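Local structure of proteasome assembly chaperone family protein (Pyrococcus furiosus DSM 3638, 3WZ2) at residues E18-I23 / K106-E111; P70-Y75 / A85-P90; K112-A117 / K200-N205; K141-L146 / K173-L178. The protein probably acts as an archaeal chaperone of proteasome assembly and associates into an assembly of several identical subunits. One frame throughout, in Å; residues are numbered along the deposited sequence.

Contact 1: residues E18-I23 / K106-E111; sequences ENAIFI and KKVNAE
Asn-19 and Glu-111 donate the two backbone hydrogen bonds of this contact, Asn-19 N to Val-108 O at 3.1 Å and nearly straight, Glu-111 N to Ala-20 O at 2.8 Å and more bent, between chains running 39° apart. The first falls on a Schellman motif at the end of helix 91-107, where Asn-109 leaves helical geometry with positive phi. Here the beta-alpha-beta crossover from strand 80-85 to strand 112-120 returns to the sheet, and 18-20 guide the chain into strand 21-24, which lies between those two strands. Among the buried groups Ala-20 CB faces Val-108 CG2 at 4.4 Å, while Phe-22 packs against Ile-101 and Leu-105 of the helix. Glu-111 lays its CB 3.6 Å from Asn-19 O. Glu-18 has CG anti to the backbone N, and a bend at chi2 (69°) folds its carboxylate back over the end of the helix, where CD comes 3.5 Å from Val-108 O. Lying alongside and pointing the same way, Asn-109 meets that carboxylate: its ND2 donates to Glu-18 OE2 at 3.2 Å, on the syn side but tilted out of the carboxylate plane, with OE2 almost exactly in the amide plane.

Contact 2: residues P70-Y75 / A85-P90; sequences PPLRFY and ADIFLP
Arg-73 grips one oxygen of Asp-86 end-on: NH1 and NH2 each lie 2.7 Å from Asp-86 OD2, a salt bridge in which the oxygen sits in the guanidinium plane. Both nitrogens reach it from the same face of the carboxylate, NH1 from well above its plane and NH2 nearer to it, on the syn side, and the two planes are turned 41° apart. A water receives a weak bond from Arg-73 NH2 and donates to Asp-86 OD1. The guanidinium is steadied in turn by its own segment, NE donating to Tyr-75 OH on the strand at 2.8 Å and NH1 to Pro-70 O, just before it, at 3.1 Å. An alanine here is likely to leave the Asp-86 carboxylate without its charged mate and Tyr-75 OH and Pro-70 O without this donor. The neighbouring Leu-72 works in hydrocarbon: its CD2 meets Leu-89 CD1 tip to tip at 3.5 Å, its CD1 lies 3.6 Å from Ile-87 CG1 where the two side chains cross at about a right angle, and its CG rests on Ala-85 CB. Further out, Leu-62 and Leu-64 of strand 60-64 pack on Asp-86 and Arg-73, and Trp-165 of the second subunit touches Pro-70. Asp-86 N, bonded to Pro-71 O at 3.0 Å, and the non-hydrogen-bonded antiparallel pair Leu-72 with Ala-85 mark the open end of a beta-hairpin, formed by strands 72-77 and 80-85.

Contact 3: residues K112-A117 / K200-N205; sequences KVISLA and KMLGLN
Ile-114 meets Met-201 and Leu-202 in a purely apolar helix-on-sheet contact, made where the last turn of helix 188-202 lies over strand 112-120, an interior strand of the mixed sheet. The backbones stay well apart, the CA atoms of Ile-114 and Met-201 being 10.2 Å from each other, and side-chain ends bridge the interval. Met-201 reaches across with CG anti to the backbone N (chi1 173°) and the rest of its chain extended, which brings the terminal methyl tip to tip with the isoleucine: CE lies 3.9 Å from Ile-114 CD1. Leu-202 approaches the same methyl from the next position on the helix, its CD2 standing 4.0 Å from Ile-114 CD1. Thus one methyl of the strand meets two side chains of the helix, which come to it from directions about a right angle apart. Lys-112, two residues earlier on this face, adds its aliphatic part, CD lying 4.3 Å from Leu-202 CD2 and 4.4 Å from Met-201 CE, and its NZ makes a weak hydrogen bond to Tyr-175 OH. Around this cluster Leu-202 also packs on Ile-21 and Ile-23 of strand 21-24, and Met-201 on Tyr-175 of strand 174-181, the neighbour on the other side. The fit therefore rests on shape and burial of hydrocarbon, with directional polar bonding left to the lysine tip at its border.

Contact 4: residues K141-L146 / K173-L178; sequences KELESL and KSYVLL
Glu-142 uses both oxygens of its carboxylate: OE1 accepts a hydrogen bond from Tyr-175 OH at 2.6 Å, and OE2 forms a salt bridge with Lys-173 NZ, also at 2.6 Å. Both come on the syn side, the lysine closer to the carboxylate plane than the hydroxyl. The pair fastens helix 137-145 to strand 174-181 within an alpha/beta fold, this helix being the connection between the parallel strands 130-134 and 149-150. Lys-173 reaches the acid by a chain bent at chi3 (71°) and again at chi4, which curls NZ back toward the helix. There NZ also forms salt bridges with Glu-138 and Glu-139, so a single ammonium gathers three carboxylates and probably offsets much of their mutual repulsion. The tyrosine ring stands across the glutamate, its plane turned 53° from the carboxylate, with OE1 near the ring plane at the edge. Were Glu-142 replaced by an alanine, Tyr-175 OH would probably lose its short acceptor and Lys-173 NZ one of its counter-charges, leaving the phenol end freer to shift. Inward from these polar groups, helix and strand cross at 42° with their axes 10.5 Å apart at closest, an interval that Leu-143 helps to fill. Its CG lies at the edge of the Tyr-175 ring, 4.0 Å from CD2. The packing ends one step along the same face of the strand, where Leu-143 CD2 touches Leu-177 CD2 at 3.9 Å.

Overall arrangement
All four contacts reach one mixed sheet, but with different chemistry. Contact 1, half exposed, relies on backbone bonds; contact 2 is buried and combines strand pairing with a salt bridge. Contact 3, partly buried, is apolar, whereas contact 4, buried, sets a charged cluster beside leucine packing. Contacts 3 and 4 adjoin on neighbouring strands, their centres 9 Å apart, with Met-201 CE 3.4 Å from Tyr-175 CD2. Contact 1 adjoins contact 3 through strand 21-24, where Phe-22 pairs with Lys-112 and Ile-114, and it touches contact 2 through Phe-22 and Phe-74. Contact 2 lies across the chain's centre from contacts 3 and 4, its nearest atoms about 10 and 14 Å from theirs.

Contact 1: residues E18-I23 / K106-E111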
loop_
_atom_site.group_PDB
_atom_site.type_symbol
_atom_site.label_atom_id
_atom_site.label_comp_id
_atom_site.label_asym_id
_atom_site.label_seq_id
_atom_site.Cartn_x
_atom_site.Cartn_y
_atom_site.Cartn_z
ATOM N N GLU B 18 -39.302 -1.794 6.233
ATOM C CA GLU B 18 -39.785 -0.410 6.410
ATOM C C GLU B 18 -39.814 -0.108 7.906
ATOM O O GLU B 18 -40.214 -0.970 8.701
ATOM C CB GLU B 18 -41.168 -0.220 5.760
ATOM C CG GLU B 18 -41.569 1.256 5.541
ATOM C CD GLU B 18 -40.749 1.973 4.472
ATOM O OE1 GLU B 18 -39.985 1.330 3.714
ATOM O OE2 GLU B 18 -40.844 3.213 4.383
ATOM N N ASN B 19 -39.375 1.100 8.292
ATOM C CA ASN B 19 -39.412 1.549 9.694
ATOM C C ASN B 19 -38.606 0.669 10.683
ATOM O O ASN B 19 -38.956 0.460 11.846
ATOM C CB ASN B 19 -40.867 1.749 10.171
ATOM C CG ASN B 19 -41.668 2.722 9.237
ATOM O OD1 ASN B 19 -41.170 3.742 8.736
ATOM N ND2 ASN B 19 -42.892 2.353 8.974
ATOM N N ALA B 20 -37.537 0.131 10.158
ATOM C CA ALA B 20 -36.665 -0.761 10.910
ATOM C C ALA B 20 -36.215 -0.135 12.211
ATOM O O ALA B 20 -35.934 1.080 12.302
ATOM C CB ALA B 20 -35.461 -1.117 10.053
ATOM N N ILE B 21 -36.150 -0.961 13.236
ATOM C CA ILE B 21 -35.305 -0.708 14.375
ATOM C C ILE B 21 -34.028 -1.487 14.186
ATOM O O ILE B 21 -34.034 -2.725 14.174
ATOM C CB ILE B 21 -36.021 -1.093 15.668
ATOM C CG1 ILE B 21 -37.231 -0.173 15.867
ATOM C CG2 ILE B 21 -35.076 -1.002 16.863
ATOM C CD1 ILE B 21 -38.254 -0.716 16.848
ATOM N N PHE B 22 -32.919 -0.750 14.032
ATOM C CA PHE B 22 -31.635 -1.340 13.667
ATOM C C PHE B 22 -30.730 -1.306 14.856
ATOM O O PHE B 22 -30.484 -0.231 15.417
ATOM C CB PHE B 22 -30.997 -0.534 12.550
ATOM C CG PHE B 22 -29.712 -1.110 12.045
ATOM C CD1 PHE B 22 -29.713 -1.982 10.988
ATOM C CD2 PHE B 22 -28.506 -0.737 12.586
ATOM C CE1 PHE B 22 -28.525 -2.499 10.489
ATOM C CE2 PHE B 22 -27.315 -1.239 12.093
ATOM C CZ PHE B 22 -27.326 -2.117 11.042
ATOM N N ILE B 23 -30.237 -2.471 15.244
ATOM C CA ILE B 23 -29.387 -2.585 16.411
ATOM C C ILE B 23 -28.027 -3.086 15.995
ATOM O O ILE B 23 -27.933 -4.122 15.342
ATOM C CB ILE B 23 -29.989 -3.579 17.392
ATOM C CG1 ILE B 23 -31.350 -3.061 17.848
ATOM C CG2 ILE B 23 -29.066 -3.780 18.578
ATOM C CD1 ILE B 23 -32.193 -4.134 18.488
ATOM N N LYS B 106 -31.665 5.293 5.853
ATOM C CA LYS B 106 -32.344 6.400 5.168
ATOM C C LYS B 106 -33.440 5.915 4.216
ATOM O O LYS B 106 -34.552 6.362 4.276
ATOM C CB LYS B 106 -31.353 7.211 4.353
ATOM C CG LYS B 106 -31.101 8.558 4.954
ATOM C CD LYS B 106 -30.820 9.660 3.966
ATOM C CE LYS B 106 -31.378 10.997 4.490
ATOM N NZ LYS B 106 -31.364 12.081 3.476
ATOM N N LYS B 107 -33.057 5.043 3.305
ATOM C CA LYS B 107 -33.922 4.527 2.290
ATOM C C LYS B 107 -35.203 3.925 2.876
ATOM O O LYS B 107 -36.261 4.102 2.306
ATOM C CB LYS B 107 -33.193 3.457 1.489
ATOM C CG LYS B 107 -33.789 3.161 0.127
ATOM C CD LYS B 107 -33.575 1.709 -0.289
ATOM C CE LYS B 107 -32.113 1.268 -0.271
ATOM N NZ LYS B 107 -31.994 -0.211 -0.507
ATOM N N VAL B 108 -35.103 3.170 3.972
ATOM C CA VAL B 108 -36.262 2.476 4.497
ATOM C C VAL B 108 -36.956 3.293 5.585
ATOM O O VAL B 108 -37.867 2.805 6.213
ATOM C CB VAL B 108 -35.901 1.067 5.031
ATOM C CG1 VAL B 108 -35.204 0.256 3.952
ATOM C CG2 VAL B 108 -35.043 1.109 6.305
ATOM N N ASN B 109 -36.476 4.508 5.852
ATOM C CA ASN B 109 -37.005 5.352 6.913
ATOM C C ASN B 109 -37.007 4.669 8.263
ATOM O O ASN B 109 -38.023 4.625 8.957
ATOM C CB ASN B 109 -38.395 5.861 6.558
ATOM C CG ASN B 109 -38.424 6.490 5.173
ATOM O OD1 ASN B 109 -37.792 7.515 4.923
ATOM N ND2 ASN B 109 -39.141 5.867 4.267
ATOM N N ALA B 110 -35.826 4.204 8.651
ATOM C CA ALA B 110 -35.634 3.540 9.924
ATOM C C ALA B 110 -36.177 4.390 11.043
ATOM O O ALA B 110 -36.017 5.592 11.055
ATOM C CB ALA B 110 -34.152 3.250 10.156
ATOM N N GLU B 111 -36.832 3.747 11.991
ATOM C CA GLU B 111 -37.368 4.427 13.163
ATOM C C GLU B 111 -36.285 4.727 14.216
ATOM O O GLU B 111 -36.291 5.776 14.836
ATOM C CB GLU B 111 -38.452 3.526 13.749
ATOM C CG GLU B 111 -39.269 4.115 14.874
ATOM C CD GLU B 111 -40.153 3.052 15.536
ATOM O OE1 GLU B 111 -40.771 2.247 14.785
ATOM O OE2 GLU B 111 -40.218 3.028 16.798
#

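Contact 2: residues P70-Y75 / A85-P90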
loop_
_atom_site.group_PDB
_atom_site.type_symbol
_atom_site.label_atom_id
_atom_site.label_comp_id
_atom_site.label_asym_id
_atom_site.label_seq_id
_atom_site.Cartn_x
_atom_site.Cartn_y
_atom_site.Cartn_z
ATOM N N PRO B 70 -21.923 -16.000 6.569
ATOM C CA PRO B 70 -20.806 -15.089 6.398
ATOM C C PRO B 70 -20.492 -14.378 7.692
ATOM O O PRO B 70 -21.306 -14.358 8.602
ATOM C CB PRO B 70 -21.302 -14.123 5.318
ATOM C CG PRO B 70 -22.763 -14.085 5.538
ATOM C CD PRO B 70 -23.189 -15.400 6.114
ATOM N N PRO B 71 -19.292 -13.825 7.790
ATOM C CA PRO B 71 -18.839 -13.273 9.050
ATOM C C PRO B 71 -19.479 -11.958 9.425
ATOM O O PRO B 71 -19.468 -11.626 10.605
ATOM C CB PRO B 71 -17.319 -13.096 8.841
ATOM C CG PRO B 71 -17.135 -13.046 7.379
ATOM C CD PRO B 71 -18.234 -13.861 6.773
ATOM N N LEU B 72 -20.019 -11.208 8.460
ATOM C CA LEU B 72 -20.744 -9.969 8.765
ATOM C C LEU B 72 -22.173 -10.118 8.321
ATOM O O LEU B 72 -22.442 -10.230 7.137
ATOM C CB LEU B 72 -20.115 -8.778 8.048
ATOM C CG LEU B 72 -19.057 -8.056 8.842
ATOM C CD1 LEU B 72 -17.807 -8.906 9.020
ATOM C CD2 LEU B 72 -18.705 -6.748 8.156
ATOM N N ARG B 73 -23.074 -10.236 9.273
ATOM C CA ARG B 73 -24.408 -10.676 8.957
ATOM C C ARG B 73 -25.458 -9.832 9.682
ATOM O O ARG B 73 -25.159 -9.157 10.662
ATOM C CB ARG B 73 -24.628 -12.189 9.213
ATOM C CG ARG B 73 -24.025 -12.709 10.464
ATOM C CD ARG B 73 -24.042 -14.237 10.560
ATOM N NE ARG B 73 -23.733 -14.551 11.941
ATOM C CZ ARG B 73 -22.528 -14.512 12.453
ATOM N NH1 ARG B 73 -21.478 -14.222 11.686
ATOM N NH2 ARG B 73 -22.350 -14.824 13.721
ATOM N N PHE B 74 -26.670 -9.887 9.148
ATOM C CA PHE B 74 -27.841 -9.217 9.699
ATOM C C PHE B 74 -28.902 -10.242 10.008
ATOM O O PHE B 74 -29.221 -11.092 9.169
ATOM C CB PHE B 74 -28.395 -8.217 8.693
ATOM C CG PHE B 74 -27.400 -7.168 8.303
ATOM C CD1 PHE B 74 -27.138 -6.109 9.139
ATOM C CD2 PHE B 74 -26.704 -7.261 7.101
ATOM C CE1 PHE B 74 -26.210 -5.147 8.789
ATOM C CE2 PHE B 74 -25.770 -6.293 6.749
ATOM C CZ PHE B 74 -25.511 -5.242 7.610
ATOM N N TYR B 75 -29.438 -10.166 11.228
ATOM C CA TYR B 75 -30.555 -10.975 11.648
ATOM C C TYR B 75 -31.781 -10.119 11.752
ATOM O O TYR B 75 -31.692 -8.909 11.986
ATOM C CB TYR B 75 -30.249 -11.607 12.998
ATOM C CG TYR B 75 -29.162 -12.648 12.961
ATOM C CD1 TYR B 75 -29.451 -13.964 12.610
ATOM C CD2 TYR B 75 -27.870 -12.329 13.261
ATOM C CE1 TYR B 75 -28.474 -14.933 12.560
ATOM C CE2 TYR B 75 -26.867 -13.295 13.221
ATOM C CZ TYR B 75 -27.186 -14.590 12.860
ATOM O OH TYR B 75 -26.194 -15.523 12.832
ATOM N N ALA B 85 -20.783 -8.795 13.658
ATOM C CA ALA B 85 -19.558 -9.103 12.963
ATOM C C ALA B 85 -18.668 -10.011 13.797
ATOM O O ALA B 85 -18.413 -9.723 14.955
ATOM C CB ALA B 85 -18.807 -7.814 12.635
ATOM N N ASP B 86 -18.117 -11.047 13.181
ATOM C CA ASP B 86 -17.193 -11.926 13.855
ATOM C C ASP B 86 -15.716 -11.622 13.614
ATOM O O ASP B 86 -14.869 -12.306 14.159
ATOM C CB ASP B 86 -17.531 -13.377 13.509
ATOM C CG ASP B 86 -18.806 -13.864 14.238
ATOM O OD1 ASP B 86 -19.001 -13.486 15.404
ATOM O OD2 ASP B 86 -19.635 -14.581 13.633
ATOM N N ILE B 87 -15.411 -10.560 12.877
ATOM C CA ILE B 87 -14.030 -10.143 12.648
ATOM C C ILE B 87 -13.933 -8.648 12.962
ATOM O O ILE B 87 -14.930 -7.928 12.890
ATOM C CB ILE B 87 -13.592 -10.465 11.203
ATOM C CG1 ILE B 87 -14.601 -9.922 10.223
ATOM C CG2 ILE B 87 -13.564 -11.974 11.011
ATOM C CD1 ILE B 87 -14.137 -9.991 8.787
ATOM N N PHE B 88 -12.761 -8.188 13.362
ATOM C CA PHE B 88 -12.594 -6.770 13.747
ATOM C C PHE B 88 -11.874 -6.180 12.558
ATOM O O PHE B 88 -10.802 -6.606 12.217
ATOM C CB PHE B 88 -11.849 -6.551 15.109
ATOM C CG PHE B 88 -11.706 -5.065 15.538
ATOM C CD1 PHE B 88 -12.625 -4.460 16.414
ATOM C CD2 PHE B 88 -10.610 -4.288 15.104
ATOM C CE1 PHE B 88 -12.470 -3.126 16.812
ATOM C CE2 PHE B 88 -10.463 -2.958 15.493
ATOM C CZ PHE B 88 -11.396 -2.373 16.339
ATOM N N LEU B 89 -12.521 -5.227 11.918
ATOM C CA LEU B 89 -12.179 -4.798 10.597
ATOM C C LEU B 89 -11.379 -3.512 10.657
ATOM O O LEU B 89 -11.431 -2.795 11.631
ATOM C CB LEU B 89 -13.458 -4.584 9.794
ATOM C CG LEU B 89 -14.163 -5.885 9.386
ATOM C CD1 LEU B 89 -15.383 -5.588 8.572
ATOM C CD2 LEU B 89 -13.230 -6.797 8.580
ATOM N N PRO B 90 -10.637 -3.217 9.600
ATOM C CA PRO B 90 -9.867 -1.978 9.604
ATOM C C PRO B 90 -10.733 -0.733 9.409
ATOM O O PRO B 90 -11.855 -0.842 8.894
ATOM C CB PRO B 90 -8.896 -2.152 8.421
ATOM C CG PRO B 90 -9.507 -3.212 7.567
ATOM C CD PRO B 90 -10.270 -4.114 8.497
HETATM O O HOH W 1 -20.936 -14.567 16.539
#

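Contact 3: residues K112-A117 / K200-N205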
loop_
_atom_site.group_PDB
_atom_site.type_symbol
_atom_site.label_atom_id
_atom_site.label_comp_id
_atom_site.label_asym_id
_atom_site.label_seq_id
_atom_site.Cartn_x
_atom_site.Cartn_y
_atom_site.Cartn_z
ATOM N N LYS B 112 -35.365 3.786 14.422
ATOM C CA LYS B 112 -34.302 3.927 15.415
ATOM C C LYS B 112 -33.027 3.219 14.965
ATOM O O LYS B 112 -33.078 2.163 14.369
ATOM C CB LYS B 112 -34.712 3.327 16.766
ATOM C CG LYS B 112 -35.799 4.074 17.475
ATOM C CD LYS B 112 -36.068 3.502 18.849
ATOM C CE LYS B 112 -37.436 3.917 19.381
ATOM N NZ LYS B 112 -37.317 4.825 20.541
ATOM N N VAL B 113 -31.893 3.802 15.325
ATOM C CA VAL B 113 -30.601 3.218 15.132
ATOM C C VAL B 113 -29.934 3.176 16.479
ATOM O O VAL B 113 -29.624 4.206 17.052
ATOM C CB VAL B 113 -29.779 4.060 14.140
ATOM C CG1 VAL B 113 -28.512 3.341 13.742
ATOM C CG2 VAL B 113 -30.605 4.364 12.898
ATOM N N ILE B 114 -29.669 1.977 16.982
ATOM C CA ILE B 114 -29.194 1.809 18.346
ATOM C C ILE B 114 -27.908 1.005 18.292
ATOM O O ILE B 114 -27.901 -0.136 17.853
ATOM C CB ILE B 114 -30.231 1.050 19.200
ATOM C CG1 ILE B 114 -31.548 1.797 19.254
ATOM C CG2 ILE B 114 -29.722 0.883 20.619
ATOM C CD1 ILE B 114 -32.734 0.973 19.730
ATOM N N SER B 115 -26.823 1.581 18.780
ATOM C CA SER B 115 -25.581 0.841 18.936
ATOM C C SER B 115 -25.389 0.384 20.377
ATOM O O SER B 115 -25.717 1.085 21.314
ATOM C CB SER B 115 -24.394 1.731 18.489
ATOM O OG SER B 115 -24.474 2.004 17.102
ATOM N N LEU B 116 -24.895 -0.829 20.521
ATOM C CA LEU B 116 -24.576 -1.410 21.794
ATOM C C LEU B 116 -23.071 -1.467 21.928
ATOM O O LEU B 116 -22.391 -2.041 21.078
ATOM C CB LEU B 116 -25.125 -2.831 21.858
ATOM C CG LEU B 116 -26.585 -2.960 21.488
ATOM C CD1 LEU B 116 -26.978 -4.405 21.672
ATOM C CD2 LEU B 116 -27.449 -2.037 22.335
ATOM N N ALA B 117 -22.545 -0.818 22.943
ATOM C CA ALA B 117 -21.095 -0.666 23.077
ATOM C C ALA B 117 -20.676 -0.876 24.518
ATOM O O ALA B 117 -21.522 -0.920 25.428
ATOM C CB ALA B 117 -20.671 0.714 22.612
ATOM N N LYS B 200 -36.046 -2.649 28.002
ATOM C CA LYS B 200 -36.940 -1.583 28.450
ATOM C C LYS B 200 -37.247 -0.587 27.374
ATOM O O LYS B 200 -38.360 -0.132 27.248
ATOM C CB LYS B 200 -36.289 -0.850 29.610
ATOM C CG LYS B 200 -36.504 -1.734 30.820
ATOM C CD LYS B 200 -35.520 -1.546 31.904
ATOM C CE LYS B 200 -35.825 -2.485 33.082
ATOM N NZ LYS B 200 -35.047 -2.125 34.275
ATOM N N MET B 201 -36.221 -0.205 26.647
ATOM C CA MET B 201 -36.350 0.792 25.590
ATOM C C MET B 201 -37.289 0.280 24.495
ATOM O O MET B 201 -38.018 1.048 23.924
ATOM C CB MET B 201 -34.949 1.107 25.046
ATOM C CG MET B 201 -34.840 1.992 23.828
ATOM S SD MET B 201 -33.104 2.522 23.582
ATOM C CE MET B 201 -33.408 3.788 22.353
ATOM N N LEU B 202 -37.207 -0.994 24.135
ATOM C CA LEU B 202 -37.948 -1.470 22.990
ATOM C C LEU B 202 -39.181 -2.283 23.385
ATOM O O LEU B 202 -39.900 -2.755 22.523
ATOM C CB LEU B 202 -37.046 -2.337 22.114
ATOM C CG LEU B 202 -35.871 -1.589 21.539
ATOM C CD1 LEU B 202 -35.113 -2.512 20.609
ATOM C CD2 LEU B 202 -36.331 -0.346 20.797
ATOM N N GLY B 203 -39.407 -2.458 24.687
ATOM C CA GLY B 203 -40.569 -3.206 25.180
ATOM C C GLY B 203 -40.483 -4.647 24.775
ATOM O O GLY B 203 -41.439 -5.220 24.269
ATOM N N LEU B 204 -39.314 -5.229 24.954
ATOM C CA LEU B 204 -39.163 -6.637 24.685
ATOM C C LEU B 204 -39.316 -7.459 25.946
ATOM O O LEU B 204 -39.471 -6.913 27.059
ATOM C CB LEU B 204 -37.840 -6.888 23.987
ATOM C CG LEU B 204 -37.675 -6.114 22.690
ATOM C CD1 LEU B 204 -36.284 -6.337 22.121
ATOM C CD2 LEU B 204 -38.780 -6.516 21.719
ATOM N N ASN B 205 -39.359 -8.770 25.768
ATOM C CA ASN B 205 -39.497 -9.660 26.906
ATOM C C ASN B 205 -38.329 -10.619 26.966
ATOM O O ASN B 205 -38.548 -11.819 27.082
ATOM C CB ASN B 205 -40.842 -10.411 26.844
ATOM C CG ASN B 205 -42.030 -9.467 26.954
ATOM O OD1 ASN B 205 -42.616 -9.076 25.947
ATOM N ND2 ASN B 205 -42.381 -9.092 28.181
#

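Contact 4: residues K141-L146 / K173-L178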
loop_
_atom_site.group_PDB
_atom_site.type_symbol
_atom_site.label_atom_id
_atom_site.label_comp_id
_atom_site.label_asym_id
_atom_site.label_seq_id
_atom_site.Cartn_x
_atom_site.Cartn_y
_atom_site.Cartn_z
ATOM N N LYS B 141 -33.300 13.091 25.539
ATOM C CA LYS B 141 -34.462 13.215 26.435
ATOM C C LYS B 141 -35.181 11.899 26.553
ATOM O O LYS B 141 -35.567 11.531 27.644
ATOM C CB LYS B 141 -35.420 14.331 25.990
ATOM C CG LYS B 141 -34.795 15.705 26.185
ATOM C CD LYS B 141 -35.547 16.920 25.588
ATOM C CE LYS B 141 -36.976 17.040 26.059
ATOM N NZ LYS B 141 -37.499 18.421 25.846
ATOM N N GLU B 142 -35.336 11.176 25.449
ATOM C CA GLU B 142 -35.874 9.830 25.525
ATOM C C GLU B 142 -35.087 8.934 26.473
ATOM O O GLU B 142 -35.678 8.201 27.261
ATOM C CB GLU B 142 -35.887 9.168 24.179
ATOM C CG GLU B 142 -36.936 9.719 23.264
ATOM C CD GLU B 142 -36.816 9.129 21.870
ATOM O OE1 GLU B 142 -36.442 7.916 21.771
ATOM O OE2 GLU B 142 -37.092 9.901 20.918
ATOM N N LEU B 143 -33.767 8.975 26.379
ATOM C CA LEU B 143 -32.946 8.142 27.227
ATOM C C LEU B 143 -33.106 8.549 28.696
ATOM O O LEU B 143 -33.168 7.667 29.557
ATOM C CB LEU B 143 -31.471 8.178 26.811
ATOM C CG LEU B 143 -31.162 7.468 25.479
ATOM C CD1 LEU B 143 -29.808 7.949 24.934
ATOM C CD2 LEU B 143 -31.179 5.954 25.606
ATOM N N GLU B 144 -33.154 9.862 28.965
ATOM C CA GLU B 144 -33.334 10.378 30.325
ATOM C C GLU B 144 -34.682 9.950 30.892
ATOM O O GLU B 144 -34.755 9.540 32.013
ATOM C CB GLU B 144 -33.219 11.902 30.375
ATOM C CG GLU B 144 -31.793 12.403 30.419
ATOM C CD GLU B 144 -31.604 13.885 30.050
ATOM O OE1 GLU B 144 -32.442 14.498 29.349
ATOM O OE2 GLU B 144 -30.564 14.445 30.463
ATOM N N SER B 145 -35.718 9.989 30.080
ATOM C CA SER B 145 -37.036 9.442 30.414
ATOM C C SER B 145 -37.050 7.954 30.807
ATOM O O SER B 145 -37.974 7.514 31.467
ATOM C CB SER B 145 -38.034 9.677 29.260
ATOM O OG SER B 145 -38.098 8.581 28.317
ATOM N N LEU B 146 -36.048 7.194 30.389
ATOM C CA LEU B 146 -35.929 5.816 30.804
ATOM C C LEU B 146 -35.032 5.643 32.008
ATOM O O LEU B 146 -34.744 4.528 32.384
ATOM C CB LEU B 146 -35.387 4.965 29.667
ATOM C CG LEU B 146 -36.195 4.979 28.392
ATOM C CD1 LEU B 146 -35.357 4.388 27.265
ATOM C CD2 LEU B 146 -37.502 4.211 28.542
ATOM N N LYS B 173 -33.034 8.873 14.098
ATOM C CA LYS B 173 -32.937 8.852 15.541
ATOM C C LYS B 173 -31.915 7.814 15.903
ATOM O O LYS B 173 -32.113 6.626 15.639
ATOM C CB LYS B 173 -34.314 8.521 16.164
ATOM C CG LYS B 173 -35.411 9.509 15.805
ATOM C CD LYS B 173 -36.828 9.057 16.160
ATOM C CE LYS B 173 -37.097 9.043 17.651
ATOM N NZ LYS B 173 -36.572 10.253 18.353
ATOM N N SER B 174 -30.815 8.265 16.494
ATOM C CA SER B 174 -29.674 7.394 16.794
ATOM C C SER B 174 -29.341 7.439 18.290
ATOM O O SER B 174 -29.555 8.467 18.978
ATOM C CB SER B 174 -28.449 7.678 15.908
ATOM O OG SER B 174 -27.801 8.875 16.224
ATOM N N TYR B 175 -28.888 6.292 18.789
ATOM C CA TYR B 175 -28.530 6.114 20.171
ATOM C C TYR B 175 -27.338 5.182 20.292
ATOM O O TYR B 175 -27.160 4.290 19.463
ATOM C CB TYR B 175 -29.661 5.494 20.973
ATOM C CG TYR B 175 -31.066 5.986 20.671
ATOM C CD1 TYR B 175 -31.664 5.685 19.482
ATOM C CD2 TYR B 175 -31.813 6.740 21.599
ATOM C CE1 TYR B 175 -32.946 6.100 19.196
ATOM C CE2 TYR B 175 -33.121 7.157 21.319
ATOM C CZ TYR B 175 -33.673 6.808 20.120
ATOM O OH TYR B 175 -34.937 7.207 19.818
ATOM N N VAL B 176 -26.538 5.381 21.338
ATOM C CA VAL B 176 -25.627 4.354 21.815
ATOM C C VAL B 176 -25.913 4.058 23.306
ATOM O O VAL B 176 -26.054 4.964 24.103
ATOM C CB VAL B 176 -24.166 4.787 21.642
ATOM C CG1 VAL B 176 -23.208 3.649 21.972
ATOM C CG2 VAL B 176 -23.898 5.292 20.217
ATOM N N LEU B 177 -25.988 2.781 23.645
ATOM C CA LEU B 177 -25.996 2.336 25.036
ATOM C C LEU B 177 -24.613 1.800 25.365
ATOM O O LEU B 177 -24.088 0.966 24.608
ATOM C CB LEU B 177 -27.026 1.240 25.213
ATOM C CG LEU B 177 -28.460 1.604 24.841
ATOM C CD1 LEU B 177 -29.354 0.390 24.975
ATOM C CD2 LEU B 177 -28.949 2.706 25.744
ATOM N N LEU B 178 -24.012 2.320 26.446
ATOM C CA LEU B 178 -22.674 1.949 26.827
ATOM C C LEU B 178 -22.627 1.265 28.180
ATOM O O LEU B 178 -22.884 1.889 29.213
ATOM C CB LEU B 178 -21.787 3.173 26.874
ATOM C CG LEU B 178 -21.656 3.893 25.544
ATOM C CD1 LEU B 178 -22.393 5.205 25.597
ATOM C CD2 LEU B 178 -20.228 4.148 25.234
#